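Local coordinates for acetyl-CoA hydrolase/transferase family protein (Porphyromonas gingivalis, PDB 2NVV) that probably transfers CoA between acyl-CoA and acetate or hydrolyses acetyl-CoA, and carries bound zinc, at residues G433-P436 and R437-A440. Residues are numbered along the deposited sequence; the frame is centred on the assembly and turned at random.
Sequences GKNP and RERA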
ATOM      1  N   GLY A 433      12.071  -0.743  12.937  1.00  6.50           N
ATOM      2  CA  GLY A 433      13.435  -0.311  13.173  1.00  6.39           C
ATOM      3  C   GLY A 433      14.493  -1.347  12.902  1.00  6.39           C
ATOM      4  O   GLY A 433      15.643  -1.169  13.299  1.00  8.11           O
ATOM      5  N   LYS A 434      14.125  -2.421  12.212  1.00  6.39           N
ATOM      6  CA  LYS A 434      15.075  -3.490  11.921  1.00  6.39           C
ATOM      7  C   LYS A 434      15.312  -3.720  10.444  1.00  7.03           C
ATOM      8  O   LYS A 434      14.406  -3.550   9.627  1.00  8.52           O
ATOM      9  CB  LYS A 434      14.595  -4.793  12.566  1.00  6.39           C
ATOM     10  CG  LYS A 434      14.762  -4.794  14.063  1.00  8.42           C
ATOM     11  CD  LYS A 434      14.044  -5.951  14.724  1.00  8.59           C
ATOM     12  CE  LYS A 434      14.326  -5.936  16.229  1.00 10.96           C
ATOM     13  NZ  LYS A 434      13.490  -6.902  16.981  1.00 12.14           N
ATOM     14  N   ASN A 435      16.537  -4.091  10.099  1.00  6.39           N
ATOM     15  CA  ASN A 435      16.872  -4.365   8.711  1.00  6.39           C
ATOM     16  C   ASN A 435      16.496  -5.824   8.460  1.00  6.39           C
ATOM     17  O   ASN A 435      16.005  -6.498   9.370  1.00  6.39           O
ATOM     18  CB  ASN A 435      18.371  -4.114   8.450  1.00  6.44           C
ATOM     19  CG  ASN A 435      19.271  -5.101   9.159  1.00  6.39           C
ATOM     20  OD1 ASN A 435      20.482  -5.066   8.994  1.00  6.95           O
ATOM     21  ND2 ASN A 435      18.684  -5.985   9.947  1.00  6.74           N
ATOM     22  N   PRO A 436      16.720  -6.334   7.236  1.00  6.39           N
ATOM     23  CA  PRO A 436      16.366  -7.729   6.942  1.00  6.39           C
ATOM     24  C   PRO A 436      16.914  -8.798   7.887  1.00  6.39           C
ATOM     25  O   PRO A 436      16.156  -9.623   8.401  1.00  6.39           O
ATOM     26  CB  PRO A 436      16.842  -7.900   5.503  1.00  6.39           C
ATOM     27  CG  PRO A 436      16.570  -6.530   4.928  1.00  6.39           C
ATOM     28  CD  PRO A 436      17.107  -5.620   6.004  1.00  6.39           C
ATOM     29  N   ARG A 437      18.224  -8.776   8.126  1.00  6.79           N
ATOM     30  CA  ARG A 437      18.846  -9.760   9.002  1.00  6.91           C
ATOM     31  C   ARG A 437      18.357  -9.700  10.442  1.00  6.76           C
ATOM     32  O   ARG A 437      18.148 -10.739  11.079  1.00  6.91           O
ATOM     33  CB  ARG A 437      20.362  -9.609   8.979  1.00  7.07           C
ATOM     34  CG  ARG A 437      21.004 -10.243   7.766  1.00  8.85           C
ATOM     35  CD  ARG A 437      22.517 -10.109   7.786  1.00 10.64           C
ATOM     36  NE  ARG A 437      23.099 -10.721   6.598  1.00 13.28           N
ATOM     37  CZ  ARG A 437      23.188 -12.035   6.406  1.00 14.27           C
ATOM     38  NH1 ARG A 437      23.729 -12.507   5.284  1.00 15.65           N
ATOM     39  NH2 ARG A 437      22.757 -12.879   7.339  1.00 13.37           N
ATOM     40  N   GLU A 438      18.178  -8.492  10.957  1.00  6.39           N
ATOM     41  CA  GLU A 438      17.716  -8.321  12.330  1.00  6.55           C
ATOM     42  C   GLU A 438      16.271  -8.773  12.515  1.00  6.58           C
ATOM     43  O   GLU A 438      15.912  -9.336  13.542  1.00  6.39           O
ATOM     44  CB  GLU A 438      17.869  -6.856  12.758  1.00  7.85           C
ATOM     45  CG  GLU A 438      19.304  -6.373  12.662  1.00 10.08           C
ATOM     46  CD  GLU A 438      19.424  -4.864  12.691  1.00 11.16           C
ATOM     47  OE1 GLU A 438      18.517  -4.182  12.163  1.00 11.72           O
ATOM     48  OE2 GLU A 438      20.439  -4.357  13.224  1.00 13.31           O
ATOM     49  N   ARG A 439      15.433  -8.551  11.511  1.00  6.89           N
ATOM     50  CA  ARG A 439      14.047  -8.966  11.662  1.00  6.79           C
ATOM     51  C   ARG A 439      13.877 -10.476  11.402  1.00  6.39           C
ATOM     52  O   ARG A 439      12.928 -11.094  11.877  1.00  6.39           O
ATOM     53  CB  ARG A 439      13.127  -8.093  10.781  1.00  6.39           C
ATOM     54  CG  ARG A 439      13.080  -8.412   9.316  1.00  6.90           C
ATOM     55  CD  ARG A 439      12.018  -7.533   8.655  1.00  6.94           C
ATOM     56  NE  ARG A 439      12.519  -6.197   8.362  1.00  6.58           N
ATOM     57  CZ  ARG A 439      13.092  -5.863   7.207  1.00  6.60           C
ATOM     58  NH1 ARG A 439      13.528  -4.617   7.014  1.00  7.49           N
ATOM     59  NH2 ARG A 439      13.210  -6.769   6.238  1.00  6.39           N
ATOM     60  N   ALA A 440      14.823 -11.070  10.680  1.00  6.39           N
ATOM     61  CA  ALA A 440      14.779 -12.507  10.426  1.00  6.39           C
ATOM     62  C   ALA A 440      15.108 -13.241  11.733  1.00  6.39           C
ATOM     63  O   ALA A 440      14.454 -14.217  12.094  1.00  6.39           O
ATOM     64  CB  ALA A 440      15.786 -12.889   9.338  1.00  6.39           C
TER
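Glu438 reaches back from the first turn of helix 436-446 to the backbone of Asn435, the N-cap residue. Glu438 OE1 accepts a hydrogen bond from Asn435 N at 2.9 Å. The bond is almost straight, 174° at the hydrogen, and uses the anti side of the carboxylate. Glu438 CG stands beside its own backbone N (chi1 -59°), and the extended chain beyond it carries the carboxylate back to the N-cap. The other oxygen, OE2, bonds to Ser99 OG of the second subunit, so both ends of the carboxylate are held. Lys434 crosses Glu438 obliquely, with its CB 3.9 Å from Glu438 CB. Its extended chain then leads off to a weak bond with Asp430 O.

Arg439 CG sits between the backbone N and the carbonyl carbon (chi1 78°), and the chain bends at chi3. This turns the guanidinium back over the start of the helix. One face lies over Asn435 C and Pro436 N, which are set toward its rim. NH1 donates to Lys434 O at 3.0 Å, in a bent bond with the acceptor tilted out of the guanidinium plane. NH2 lies 3.6 Å from Pro436 CG and makes a salt bridge to Glu416, a zinc ligand. Arg439 is thus a second-shell residue that probably helps position that ligand.

The i to i+4 bonds of the helix begin with Arg439 N to Asn435 O and Ala440 N to Pro436 O, both 3.0 Å. Pro436 opens the helix as its first residue. The return bond from Glu438 to the N-cap N-H is the glutamate half of a capping box, here at a helix N-terminus beside the zinc site.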